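Local coordinates for protein anopheles gambiae adenosine kinase (Anopheles gambiae, PDB 3LOO) that catalyses the phosphorylation of adenosine to AMP as an adenosine kinase of the pfkB family, and here holds the two-headed nucleotide bis(adenosine)-5'-tetraphosphate, at residues P32-S37 / D109-I114; G81-S86 / A100-C105; I114-A119 / V126-S131. One frame throughout, in Å; residues are numbered along the deposited sequence.

Contact 1: residues P32-S37 / D109-I114; sequences PLLDIS and DEYARI. With B4P (bis(adenosine)-5'-tetraphosphate), chain D.
Leu34 and Tyr111 meet as methyl on ring: CD2 of Leu34 sits over one face of the phenol, 3.6 Å from the centroid of the Tyr111 ring and 22° off its normal, a CH-pi contact. The methyl is displaced toward the rim, and its closest approach, 3.3 Å, is from Leu34 CD2 to Tyr111 CD1. With CG opposite the backbone N (chi1 -179°), Leu34 reaches out from its strand, and the two side chains cross at about a right angle. The other branch is aliphatic, Leu34 CD1 lying 3.8 Å from Ile114 CG2, one helical turn past the tyrosine. A forked leucine suits this place because each methyl has its own partner.

Strand 33-39 belongs to the smaller five-stranded sheet, the lid of the ribokinase-like (pfkB) fold, whereas helix 110-122 flanks the large sheet; their local axes run nearly perpendicular, at 95°. Alternation along the strand turns Asp35 to the other side, into the nucleoside pocket.

The polar bonds are made with other partners. Asp35 grips both ribose hydroxyls, OD1 accepting from B4P O2E at 2.6 Å and OD2 from B4P O3E at 2.6 Å, a fork suited to a vicinal diol; OD2 also accepts from Asn313 ND2. Tyr111 OH is hydrogen-bonded to Tyr77 OH. Asp109 N-caps the helix, its OD1 accepting from Ala112 N at 2.9 Å.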
loop_
_atom_site.group_PDB
_atom_site.type_symbol
_atom_site.label_atom_id
_atom_site.label_comp_id
_atom_site.label_asym_id
_atom_site.label_seq_id
_atom_site.Cartn_x
_atom_site.Cartn_y
_atom_site.Cartn_z
ATOM N N PRO A 32 5.497 4.854 -6.990
ATOM C CA PRO A 32 6.238 3.700 -7.506
ATOM C C PRO A 32 7.715 3.866 -7.169
ATOM O O PRO A 32 8.339 4.839 -7.574
ATOM C CB PRO A 32 5.996 3.764 -9.027
ATOM C CG PRO A 32 5.645 5.207 -9.303
ATOM C CD PRO A 32 5.287 5.906 -7.996
ATOM N N LEU A 33 8.267 2.867 -6.480
ATOM C CA LEU A 33 9.580 2.952 -5.929
ATOM C C LEU A 33 10.306 1.645 -6.235
ATOM O O LEU A 33 9.682 0.573 -6.231
ATOM C CB LEU A 33 9.456 3.090 -4.399
ATOM C CG LEU A 33 9.451 4.385 -3.571
ATOM C CD1 LEU A 33 9.012 5.632 -4.262
ATOM C CD2 LEU A 33 8.828 4.184 -2.172
ATOM N N LEU A 34 11.616 1.743 -6.474
ATOM C CA LEU A 34 12.461 0.567 -6.606
ATOM C C LEU A 34 13.040 0.301 -5.225
ATOM O O LEU A 34 13.696 1.184 -4.645
ATOM C CB LEU A 34 13.590 0.825 -7.619
ATOM C CG LEU A 34 14.572 -0.355 -7.901
ATOM C CD1 LEU A 34 13.870 -1.633 -8.471
ATOM C CD2 LEU A 34 15.725 0.067 -8.844
ATOM N N ASP A 35 12.823 -0.910 -4.704
ATOM C CA ASP A 35 13.387 -1.278 -3.427
ATOM C C ASP A 35 14.849 -1.669 -3.616
ATOM O O ASP A 35 15.200 -2.395 -4.574
ATOM C CB ASP A 35 12.607 -2.438 -2.778
ATOM C CG ASP A 35 11.195 -2.030 -2.287
ATOM O OD1 ASP A 35 10.864 -0.813 -2.242
ATOM O OD2 ASP A 35 10.426 -2.953 -1.908
ATOM N N ILE A 36 15.680 -1.198 -2.680
ATOM C CA ILE A 36 17.080 -1.579 -2.610
ATOM C C ILE A 36 17.274 -2.304 -1.280
ATOM O O ILE A 36 17.286 -1.707 -0.206
ATOM C CB ILE A 36 18.006 -0.343 -2.759
ATOM C CG1 ILE A 36 17.687 0.401 -4.040
ATOM C CG2 ILE A 36 19.475 -0.738 -2.738
ATOM C CD1 ILE A 36 18.378 1.728 -4.147
ATOM N N SER A 37 17.432 -3.609 -1.375
ATOM C CA SER A 37 17.278 -4.475 -0.236
ATOM C C SER A 37 18.585 -5.135 0.144
ATOM O O SER A 37 19.229 -5.698 -0.707
ATOM C CB SER A 37 16.266 -5.559 -0.590
ATOM O OG SER A 37 15.928 -6.278 0.585
ATOM N N ASP A 109 14.405 7.101 -16.533
ATOM C CA ASP A 109 15.701 6.562 -16.166
ATOM C C ASP A 109 15.653 5.067 -16.167
ATOM O O ASP A 109 14.609 4.510 -16.479
ATOM C CB ASP A 109 16.182 7.118 -14.811
ATOM C CG ASP A 109 15.187 6.906 -13.680
ATOM O OD1 ASP A 109 14.242 6.118 -13.837
ATOM O OD2 ASP A 109 15.365 7.518 -12.611
ATOM N N GLU A 110 16.760 4.409 -15.851
ATOM C CA GLU A 110 16.778 2.951 -15.834
ATOM C C GLU A 110 15.848 2.381 -14.755
ATOM O O GLU A 110 15.301 1.311 -14.943
ATOM C CB GLU A 110 18.158 2.389 -15.504
ATOM C CG GLU A 110 19.291 2.785 -16.364
ATOM C CD GLU A 110 20.544 2.062 -15.928
ATOM O OE1 GLU A 110 21.364 2.667 -15.223
ATOM O OE2 GLU A 110 20.653 0.853 -16.228
ATOM N N TYR A 111 15.761 3.061 -13.608
ATOM C CA TYR A 111 14.963 2.560 -12.488
ATOM C C TYR A 111 13.515 2.512 -12.890
ATOM O O TYR A 111 12.850 1.568 -12.541
ATOM C CB TYR A 111 15.130 3.428 -11.218
ATOM C CG TYR A 111 16.415 3.206 -10.447
ATOM C CD1 TYR A 111 17.326 2.204 -10.806
ATOM C CD2 TYR A 111 16.715 3.998 -9.335
ATOM C CE1 TYR A 111 18.494 1.990 -10.065
ATOM C CE2 TYR A 111 17.841 3.790 -8.594
ATOM C CZ TYR A 111 18.737 2.792 -8.961
ATOM O OH TYR A 111 19.878 2.630 -8.209
ATOM N N ALA A 112 13.027 3.537 -13.613
ATOM C CA ALA A 112 11.648 3.531 -14.074
ATOM C C ALA A 112 11.353 2.345 -15.016
ATOM O O ALA A 112 10.253 1.799 -14.950
ATOM C CB ALA A 112 11.255 4.855 -14.738
ATOM N N ARG A 113 12.312 1.939 -15.866
ATOM C CA ARG A 113 12.053 0.778 -16.786
ATOM C C ARG A 113 12.003 -0.532 -16.048
ATOM O O ARG A 113 11.258 -1.413 -16.452
ATOM C CB ARG A 113 13.090 0.589 -17.906
ATOM C CG ARG A 113 13.945 1.743 -18.207
ATOM C CD ARG A 113 14.947 1.433 -19.335
ATOM N NE ARG A 113 14.235 1.278 -20.583
ATOM C CZ ARG A 113 13.997 2.282 -21.406
ATOM N NH1 ARG A 113 13.322 2.082 -22.533
ATOM N NH2 ARG A 113 14.440 3.476 -21.092
ATOM N N ILE A 114 12.818 -0.699 -14.995
ATOM C CA ILE A 114 12.676 -1.887 -14.157
ATOM C C ILE A 114 11.248 -1.977 -13.575
ATOM O O ILE A 114 10.624 -3.057 -13.603
ATOM C CB ILE A 114 13.735 -1.939 -12.999
ATOM C CG1 ILE A 114 15.165 -2.149 -13.548
ATOM C CG2 ILE A 114 13.387 -3.043 -12.000
ATOM C CD1 ILE A 114 16.259 -1.505 -12.671
HETATM P PA B4P D . 6.893 -4.045 4.489
HETATM O O1A B4P D . 7.734 -5.228 4.036
HETATM O O2A B4P D . 7.481 -3.132 5.563
HETATM O O3A B4P D . 5.596 -4.681 5.188
HETATM P PB B4P D . 4.124 -4.349 4.673
HETATM O O1B B4P D . 3.860 -4.967 3.298
HETATM O O2B B4P D . 3.721 -2.909 4.941
HETATM O O3B B4P D . 3.631 -5.416 5.850
HETATM P PG B4P D . 2.671 -5.125 7.110
HETATM O O1G B4P D . 3.440 -4.797 8.344
HETATM O O2G B4P D . 1.685 -4.063 6.665
HETATM O O3G B4P D . 1.869 -6.495 7.315
HETATM P PD B4P D . 1.951 -7.606 8.482
HETATM O O1D B4P D . 3.375 -7.759 8.872
HETATM O O2D B4P D . 0.894 -7.404 9.531
HETATM O O5E B4P D . 6.385 -3.186 3.206
HETATM C C5E B4P D . 7.415 -3.018 2.257
HETATM C C4E B4P D . 7.080 -2.079 1.134
HETATM O O4E B4P D . 6.747 -0.765 1.583
HETATM C C3E B4P D . 8.322 -1.892 0.307
HETATM O O3E B4P D . 8.099 -2.677 -0.880
HETATM C C2E B4P D . 8.353 -0.405 -0.029
HETATM O O2E B4P D . 8.511 -0.100 -1.420
HETATM C C1E B4P D . 7.022 0.127 0.535
HETATM N N9A B4P D . 7.212 1.491 1.061
HETATM C C8A B4P D . 7.969 1.892 2.124
HETATM N N7A B4P D . 7.856 3.248 2.235
HETATM C C5A B4P D . 7.059 3.712 1.226
HETATM C C6A B4P D . 6.581 4.972 0.833
HETATM N N6A B4P D . 6.926 6.134 1.469
HETATM N N1A B4P D . 5.783 5.058 -0.261
HETATM C C2A B4P D . 5.400 3.949 -0.941
HETATM N N3A B4P D . 5.833 2.732 -0.576
HETATM C C4A B4P D . 6.648 2.589 0.501
HETATM O O5F B4P D . 1.582 -8.890 7.597
HETATM C C5F B4P D . 0.489 -8.890 6.687
HETATM C C4F B4P D . 0.148 -10.355 6.420
HETATM O O4F B4P D . 1.317 -11.129 6.097
HETATM C C3F B4P D . -0.371 -11.031 7.676
HETATM O O3F B4P D . -1.743 -10.706 7.862
HETATM C C2F B4P D . -0.123 -12.497 7.377
HETATM O O2F B4P D . -1.183 -13.032 6.560
HETATM C C1F B4P D . 1.213 -12.463 6.612
HETATM N N9B B4P D . 2.307 -12.673 7.612
HETATM C C8B B4P D . 3.093 -11.713 8.140
HETATM N N7B B4P D . 3.973 -12.239 9.026
HETATM C C5B B4P D . 3.767 -13.571 9.090
HETATM C C6B B4P D . 4.321 -14.629 9.804
HETATM N N6B B4P D . 5.335 -14.381 10.671
HETATM N N1B B4P D . 3.853 -15.901 9.607
HETATM C C2B B4P D . 2.842 -16.153 8.739
HETATM N N3B B4P D . 2.252 -15.155 8.022
HETATM C C4B B4P D . 2.663 -13.855 8.160
#

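Contact 2: residues G81-S86 / A100-C105; sequences GSVQNS and AIFFGC. With B4P (bis(adenosine)-5'-tetraphosphate), chain D.
Phe102 points its ring at the start of helix 82-94, where Gln84 lies over a face and Val83 at the rim. The helix, which begins just after the Gly80-Gly81 pair, consistent with the glycine-rich signature of pfkB kinases, packs on strand 100-107 of the large sheet of the ribokinase-like fold.

Phe102 leaves its strand with CG opposite the backbone N, which carries the ring across to the first helical turn. Gln84 CB stands 4.2 Å from the centroid of the Phe102 ring, 17° off the normal, a CH-pi contact; Gln84 N comes closer, 3.7 Å from Phe102 CE1. The extended glutamine crosses the phenylalanine at about a right angle, its amide plane 25° from the ring plane. Of that buried amide, NE2 donates to Gly80 O, while OE1 probably bonds Tyr128 OH, at a doubtfully short distance. Compact, branched Val83 brings CG1 to Phe102 CE1 at 3.9 Å, near the ring plane.

The opposite flank binds the ligand. At Gly81 (phi 84°) a CB would jam against the preceding carbonyl O, hence glycine. Gly81 N donates to B4P O2E at 2.8 Å and Ser82 N to B4P N3A at 3.2 Å, the amides of the N-cap and first helical residue, which have no helical carbonyl to bond. Asn85 gives ND2 to B4P O3E at 3.1 Å and also to Asp317 OD2.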
loop_
_atom_site.group_PDB
_atom_site.type_symbol
_atom_site.label_atom_id
_atom_site.label_comp_id
_atom_site.label_asym_id
_atom_site.label_seq_id
_atom_site.Cartn_x
_atom_site.Cartn_y
_atom_site.Cartn_z
ATOM N N GLY A 81 7.101 -0.041 -3.804
ATOM C CA GLY A 81 5.971 0.864 -3.645
ATOM C C GLY A 81 4.743 0.048 -3.219
ATOM O O GLY A 81 4.388 -0.981 -3.835
ATOM N N SER A 82 4.135 0.478 -2.126
ATOM C CA SER A 82 3.033 -0.254 -1.499
ATOM C C SER A 82 1.862 -0.585 -2.469
ATOM O O SER A 82 1.529 -1.740 -2.659
ATOM C CB SER A 82 2.510 0.556 -0.314
ATOM O OG SER A 82 1.483 -0.157 0.345
ATOM N N VAL A 83 1.248 0.435 -3.051
ATOM C CA VAL A 83 0.074 0.254 -3.898
ATOM C C VAL A 83 0.468 -0.507 -5.171
ATOM O O VAL A 83 -0.257 -1.392 -5.614
ATOM C CB VAL A 83 -0.584 1.643 -4.300
ATOM C CG1 VAL A 83 -1.731 1.425 -5.335
ATOM C CG2 VAL A 83 -1.085 2.358 -3.066
ATOM N N GLN A 84 1.622 -0.165 -5.753
ATOM C CA GLN A 84 2.146 -0.933 -6.873
ATOM C C GLN A 84 2.269 -2.435 -6.588
ATOM O O GLN A 84 1.815 -3.256 -7.408
ATOM C CB GLN A 84 3.472 -0.359 -7.392
ATOM C CG GLN A 84 3.786 -0.892 -8.794
ATOM C CD GLN A 84 4.858 -0.088 -9.526
ATOM O OE1 GLN A 84 4.698 0.199 -10.703
ATOM N NE2 GLN A 84 5.985 0.220 -8.846
ATOM N N ASN A 85 2.870 -2.780 -5.447
ATOM C CA ASN A 85 2.993 -4.165 -5.005
ATOM C C ASN A 85 1.617 -4.849 -4.929
ATOM O O ASN A 85 1.456 -5.974 -5.381
ATOM C CB ASN A 85 3.548 -4.261 -3.572
ATOM C CG ASN A 85 5.055 -4.018 -3.463
ATOM O OD1 ASN A 85 5.807 -4.111 -4.433
ATOM N ND2 ASN A 85 5.486 -3.668 -2.244
ATOM N N SER A 86 0.652 -4.167 -4.298
ATOM C CA SER A 86 -0.682 -4.722 -4.116
ATOM C C SER A 86 -1.374 -4.991 -5.470
ATOM O O SER A 86 -1.978 -6.043 -5.674
ATOM C CB SER A 86 -1.517 -3.792 -3.223
ATOM O OG SER A 86 -1.104 -3.875 -1.853
ATOM N N ALA A 100 -6.378 -3.922 -13.444
ATOM C CA ALA A 100 -5.983 -2.821 -12.540
ATOM C C ALA A 100 -5.117 -1.783 -13.247
ATOM O O ALA A 100 -4.247 -2.130 -14.076
ATOM C CB ALA A 100 -5.279 -3.361 -11.279
ATOM N N ILE A 101 -5.395 -0.513 -12.952
ATOM C CA ILE A 101 -4.639 0.613 -13.465
ATOM C C ILE A 101 -3.841 1.279 -12.304
ATOM O O ILE A 101 -4.408 1.501 -11.235
ATOM C CB ILE A 101 -5.583 1.671 -14.060
ATOM C CG1 ILE A 101 -6.329 1.092 -15.295
ATOM C CG2 ILE A 101 -4.793 2.902 -14.485
ATOM C CD1 ILE A 101 -7.522 1.947 -15.664
ATOM N N PHE A 102 -2.551 1.550 -12.519
ATOM C CA PHE A 102 -1.725 2.231 -11.513
ATOM C C PHE A 102 -1.354 3.659 -11.950
ATOM O O PHE A 102 -0.834 3.855 -13.050
ATOM C CB PHE A 102 -0.452 1.407 -11.158
ATOM C CG PHE A 102 0.460 2.111 -10.124
ATOM C CD1 PHE A 102 0.130 2.111 -8.781
ATOM C CD2 PHE A 102 1.582 2.775 -10.517
ATOM C CE1 PHE A 102 0.915 2.780 -7.822
ATOM C CE2 PHE A 102 2.399 3.465 -9.554
ATOM C CZ PHE A 102 2.048 3.455 -8.205
ATOM N N PHE A 103 -1.603 4.642 -11.076
ATOM C CA PHE A 103 -1.130 6.016 -11.284
ATOM C C PHE A 103 -0.079 6.376 -10.226
ATOM O O PHE A 103 -0.316 6.192 -9.019
ATOM C CB PHE A 103 -2.245 7.062 -11.171
ATOM C CG PHE A 103 -3.305 6.991 -12.244
ATOM C CD1 PHE A 103 -2.982 7.197 -13.592
ATOM C CD2 PHE A 103 -4.637 6.814 -11.889
ATOM C CE1 PHE A 103 -3.962 7.176 -14.581
ATOM C CE2 PHE A 103 -5.648 6.797 -12.877
ATOM C CZ PHE A 103 -5.287 6.984 -14.231
ATOM N N GLY A 104 1.045 6.908 -10.688
ATOM C CA GLY A 104 2.071 7.491 -9.815
ATOM C C GLY A 104 3.142 8.061 -10.730
ATOM O O GLY A 104 3.043 7.919 -11.963
ATOM N N CYS A 105 4.147 8.711 -10.140
ATOM C CA CYS A 105 5.196 9.396 -10.909
ATOM C C CYS A 105 6.589 8.788 -10.763
ATOM O O CYS A 105 7.069 8.510 -9.634
ATOM C CB CYS A 105 5.221 10.894 -10.555
ATOM S SG CYS A 105 6.251 11.926 -11.699
HETATM P PA B4P D . 6.893 -4.045 4.489
HETATM O O1A B4P D . 7.734 -5.228 4.036
HETATM O O2A B4P D . 7.481 -3.132 5.563
HETATM O O3A B4P D . 5.596 -4.681 5.188
HETATM P PB B4P D . 4.124 -4.349 4.673
HETATM O O1B B4P D . 3.860 -4.967 3.298
HETATM O O2B B4P D . 3.721 -2.909 4.941
HETATM O O3B B4P D . 3.631 -5.416 5.850
HETATM P PG B4P D . 2.671 -5.125 7.110
HETATM O O1G B4P D . 3.440 -4.797 8.344
HETATM O O2G B4P D . 1.685 -4.063 6.665
HETATM O O3G B4P D . 1.869 -6.495 7.315
HETATM P PD B4P D . 1.951 -7.606 8.482
HETATM O O1D B4P D . 3.375 -7.759 8.872
HETATM O O2D B4P D . 0.894 -7.404 9.531
HETATM O O5E B4P D . 6.385 -3.186 3.206
HETATM C C5E B4P D . 7.415 -3.018 2.257
HETATM C C4E B4P D . 7.080 -2.079 1.134
HETATM O O4E B4P D . 6.747 -0.765 1.583
HETATM C C3E B4P D . 8.322 -1.892 0.307
HETATM O O3E B4P D . 8.099 -2.677 -0.880
HETATM C C2E B4P D . 8.353 -0.405 -0.029
HETATM O O2E B4P D . 8.511 -0.100 -1.420
HETATM C C1E B4P D . 7.022 0.127 0.535
HETATM N N9A B4P D . 7.212 1.491 1.061
HETATM C C8A B4P D . 7.969 1.892 2.124
HETATM N N7A B4P D . 7.856 3.248 2.235
HETATM C C5A B4P D . 7.059 3.712 1.226
HETATM C C6A B4P D . 6.581 4.972 0.833
HETATM N N6A B4P D . 6.926 6.134 1.469
HETATM N N1A B4P D . 5.783 5.058 -0.261
HETATM C C2A B4P D . 5.400 3.949 -0.941
HETATM N N3A B4P D . 5.833 2.732 -0.576
HETATM C C4A B4P D . 6.648 2.589 0.501
HETATM O O5F B4P D . 1.582 -8.890 7.597
HETATM C C5F B4P D . 0.489 -8.890 6.687
HETATM C C4F B4P D . 0.148 -10.355 6.420
HETATM O O4F B4P D . 1.317 -11.129 6.097
HETATM C C3F B4P D . -0.371 -11.031 7.676
HETATM O O3F B4P D . -1.743 -10.706 7.862
HETATM C C2F B4P D . -0.123 -12.497 7.377
HETATM O O2F B4P D . -1.183 -13.032 6.560
HETATM C C1F B4P D . 1.213 -12.463 6.612
HETATM N N9B B4P D . 2.307 -12.673 7.612
HETATM C C8B B4P D . 3.093 -11.713 8.140
HETATM N N7B B4P D . 3.973 -12.239 9.026
HETATM C C5B B4P D . 3.767 -13.571 9.090
HETATM C C6B B4P D . 4.321 -14.629 9.804
HETATM N N6B B4P D . 5.335 -14.381 10.671
HETATM N N1B B4P D . 3.853 -15.901 9.607
HETATM C C2B B4P D . 2.842 -16.153 8.739
HETATM N N3B B4P D . 2.252 -15.155 8.022
HETATM C C4B B4P D . 2.663 -13.855 8.160
#

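Contact 3: residues I114-A119 / V126-S131; sequences ILEERA and VQYQRS
Unusual torsions fold Glu116 against Tyr128, both lying away from staggered values: chi1 of -98° lays CG against the ring, and chi2 of -104° then bends the chain and turns the carboxylate toward Val126 and Arg130. Glu116 CG comes within 3.3 Å of Tyr128 CE2, a tight contact made obliquely to the ring. The two side chains slide past each other in opposite directions, and the carboxylate plane stands steeply to that of the ring. A long acid fits here because its methylenes can cover an aromatic while its charge remains near the partly open margin.

There OE1 has two polar partners. Arg130, bent at chi2, brings NH2 to Glu116 OE1 at 3.3 Å, a salt bridge whose hydrogen bond is weak, the N-H...O angle being only 123°; the oxygen lies at the edge of the guanidinium. A water donates to Glu116 OE1 at 3.1 Å and to Val126 O, and accepts from Tyr128 N at 3.0 Å, tying the acid to backbone groups of the strand. Arginine and water together would probably steady the negative charge of the acid.

Ala119 and Val126 add an apolar pair, Ala119 CB meeting Val126 CG1 at 3.7 Å, small against branched, while Val126 CG2 lies against the Glu116 carboxyl group. Leu115 sets a methylene against a hydroxyl, its CB 3.3 Å from Tyr128 OH, whose polar partner is Gln84.

Helix 110-122 and strand 125-131 run nearly antiparallel, as the two elements must in a beta-alpha-beta crossover. This unit, strand 100-107, helix 110-122 and strand 125-131, builds the outermost parallel strand at this end of the large sheet of the ribokinase-like fold.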
loop_
_atom_site.group_PDB
_atom_site.type_symbol
_atom_site.label_atom_id
_atom_site.label_comp_id
_atom_site.label_asym_id
_atom_site.label_seq_id
_atom_site.Cartn_x
_atom_site.Cartn_y
_atom_site.Cartn_z
ATOM N N ILE A 114 12.818 -0.699 -14.995
ATOM C CA ILE A 114 12.676 -1.887 -14.157
ATOM C C ILE A 114 11.248 -1.977 -13.575
ATOM O O ILE A 114 10.624 -3.057 -13.603
ATOM C CB ILE A 114 13.735 -1.939 -12.999
ATOM C CG1 ILE A 114 15.165 -2.149 -13.548
ATOM C CG2 ILE A 114 13.387 -3.043 -12.000
ATOM C CD1 ILE A 114 16.259 -1.505 -12.671
ATOM N N LEU A 115 10.733 -0.849 -13.054
ATOM C CA LEU A 115 9.373 -0.807 -12.452
ATOM C C LEU A 115 8.297 -1.060 -13.533
ATOM O O LEU A 115 7.433 -1.897 -13.382
ATOM C CB LEU A 115 9.122 0.549 -11.777
ATOM C CG LEU A 115 10.031 0.872 -10.582
ATOM C CD1 LEU A 115 9.504 2.124 -9.875
ATOM C CD2 LEU A 115 10.129 -0.330 -9.598
ATOM N N GLU A 116 8.363 -0.308 -14.608
ATOM C CA GLU A 116 7.461 -0.478 -15.745
ATOM C C GLU A 116 7.355 -1.913 -16.243
ATOM O O GLU A 116 6.267 -2.468 -16.386
ATOM C CB GLU A 116 8.002 0.344 -16.883
ATOM C CG GLU A 116 7.375 1.665 -17.036
ATOM C CD GLU A 116 6.433 1.675 -18.183
ATOM O OE1 GLU A 116 5.881 2.756 -18.518
ATOM O OE2 GLU A 116 6.246 0.582 -18.744
ATOM N N GLU A 117 8.514 -2.500 -16.532
ATOM C CA GLU A 117 8.548 -3.839 -17.074
ATOM C C GLU A 117 8.000 -4.853 -16.108
ATOM O O GLU A 117 7.182 -5.659 -16.524
ATOM C CB GLU A 117 9.956 -4.211 -17.568
ATOM C CG GLU A 117 10.301 -3.352 -18.781
ATOM C CD GLU A 117 11.652 -3.656 -19.394
ATOM O OE1 GLU A 117 12.575 -4.069 -18.655
ATOM O OE2 GLU A 117 11.786 -3.455 -20.627
ATOM N N ARG A 118 8.421 -4.831 -14.833
ATOM C CA ARG A 118 7.863 -5.783 -13.850
ATOM C C ARG A 118 6.346 -5.624 -13.657
ATOM O O ARG A 118 5.600 -6.605 -13.631
ATOM C CB ARG A 118 8.526 -5.674 -12.455
ATOM C CG ARG A 118 10.035 -5.867 -12.446
ATOM C CD ARG A 118 10.524 -7.343 -12.375
ATOM N NE ARG A 118 11.962 -7.375 -12.713
ATOM C CZ ARG A 118 12.973 -7.060 -11.889
ATOM N NH1 ARG A 118 12.755 -6.717 -10.613
ATOM N NH2 ARG A 118 14.222 -7.096 -12.345
ATOM N N ALA A 119 5.877 -4.397 -13.479
ATOM C CA ALA A 119 4.452 -4.221 -13.225
ATOM C C ALA A 119 3.621 -4.580 -14.494
ATOM O O ALA A 119 2.622 -5.272 -14.385
ATOM C CB ALA A 119 4.147 -2.819 -12.704
ATOM N N VAL A 126 0.073 0.257 -16.268
ATOM C CA VAL A 126 0.753 1.349 -15.572
ATOM C C VAL A 126 0.589 2.644 -16.347
ATOM O O VAL A 126 0.850 2.697 -17.539
ATOM C CB VAL A 126 2.266 1.106 -15.300
ATOM C CG1 VAL A 126 2.474 -0.273 -14.722
ATOM C CG2 VAL A 126 3.040 1.283 -16.538
ATOM N N GLN A 127 0.143 3.663 -15.645
ATOM C CA GLN A 127 -0.079 4.967 -16.261
ATOM C C GLN A 127 0.754 5.995 -15.514
ATOM O O GLN A 127 0.240 6.849 -14.792
ATOM C CB GLN A 127 -1.568 5.260 -16.273
ATOM C CG GLN A 127 -2.335 4.293 -17.186
ATOM C CD GLN A 127 -2.091 4.545 -18.673
ATOM O OE1 GLN A 127 -1.996 3.600 -19.470
ATOM N NE2 GLN A 127 -2.021 5.818 -19.060
ATOM N N TYR A 128 2.073 5.826 -15.642
ATOM C CA TYR A 128 3.044 6.673 -14.931
ATOM C C TYR A 128 3.074 8.088 -15.512
ATOM O O TYR A 128 3.172 8.258 -16.726
ATOM C CB TYR A 128 4.473 6.122 -15.036
ATOM C CG TYR A 128 4.807 4.816 -14.326
ATOM C CD1 TYR A 128 4.139 4.380 -13.161
ATOM C CD2 TYR A 128 5.824 4.014 -14.828
ATOM C CE1 TYR A 128 4.512 3.152 -12.538
ATOM C CE2 TYR A 128 6.210 2.823 -14.200
ATOM C CZ TYR A 128 5.552 2.394 -13.064
ATOM O OH TYR A 128 5.967 1.170 -12.504
ATOM N N GLN A 129 3.009 9.086 -14.641
ATOM C CA GLN A 129 3.488 10.422 -14.963
ATOM C C GLN A 129 5.036 10.366 -14.985
ATOM O O GLN A 129 5.651 9.536 -14.318
ATOM C CB GLN A 129 2.978 11.426 -13.909
ATOM C CG GLN A 129 3.296 12.899 -14.170
ATOM C CD GLN A 129 2.597 13.825 -13.186
ATOM O OE1 GLN A 129 2.083 13.394 -12.166
ATOM N NE2 GLN A 129 2.586 15.110 -13.490
ATOM N N ARG A 130 5.652 11.230 -15.781
ATOM C CA ARG A 130 7.101 11.213 -15.983
ATOM C C ARG A 130 7.664 12.520 -15.501
ATOM O O ARG A 130 7.191 13.578 -15.889
ATOM C CB ARG A 130 7.476 11.044 -17.468
ATOM C CG ARG A 130 7.124 9.725 -18.055
ATOM C CD ARG A 130 7.971 8.736 -17.400
ATOM N NE ARG A 130 7.637 7.395 -17.820
ATOM C CZ ARG A 130 8.501 6.386 -17.814
ATOM N NH1 ARG A 130 9.793 6.582 -17.453
ATOM N NH2 ARG A 130 8.066 5.194 -18.207
ATOM N N SER A 131 8.665 12.444 -14.639
ATOM C CA SER A 131 9.434 13.626 -14.250
ATOM C C SER A 131 10.754 13.649 -15.033
ATOM O O SER A 131 11.539 12.682 -14.996
ATOM C CB SER A 131 9.724 13.586 -12.756
ATOM O OG SER A 131 10.383 14.770 -12.347
HETATM O O HOH W 1 3.306 4.355 -17.920
#

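Contact 2 is the deepest, wholly buried about 8 Å from the chain centre; contacts 1 and 3 lie about 16 Å out and are partly buried, each measured from the centre of the contact. Helix 110-122 serves both outer contacts, facing the lid strand in contact 1 and the edge strand of the large sheet in contact 3, with Ile114 common to their segments. Contacts 2 and 3 meet in that sheet, where strands 100-107 and 125-131 are neighbours. Carbon against aromatic rings unites all three, but only contact 3 adds a salt bridge and a bridging water. Contacts 1 and 2 instead turn their far sides to the same nucleoside, and Pro32 packs against Phe102 between them.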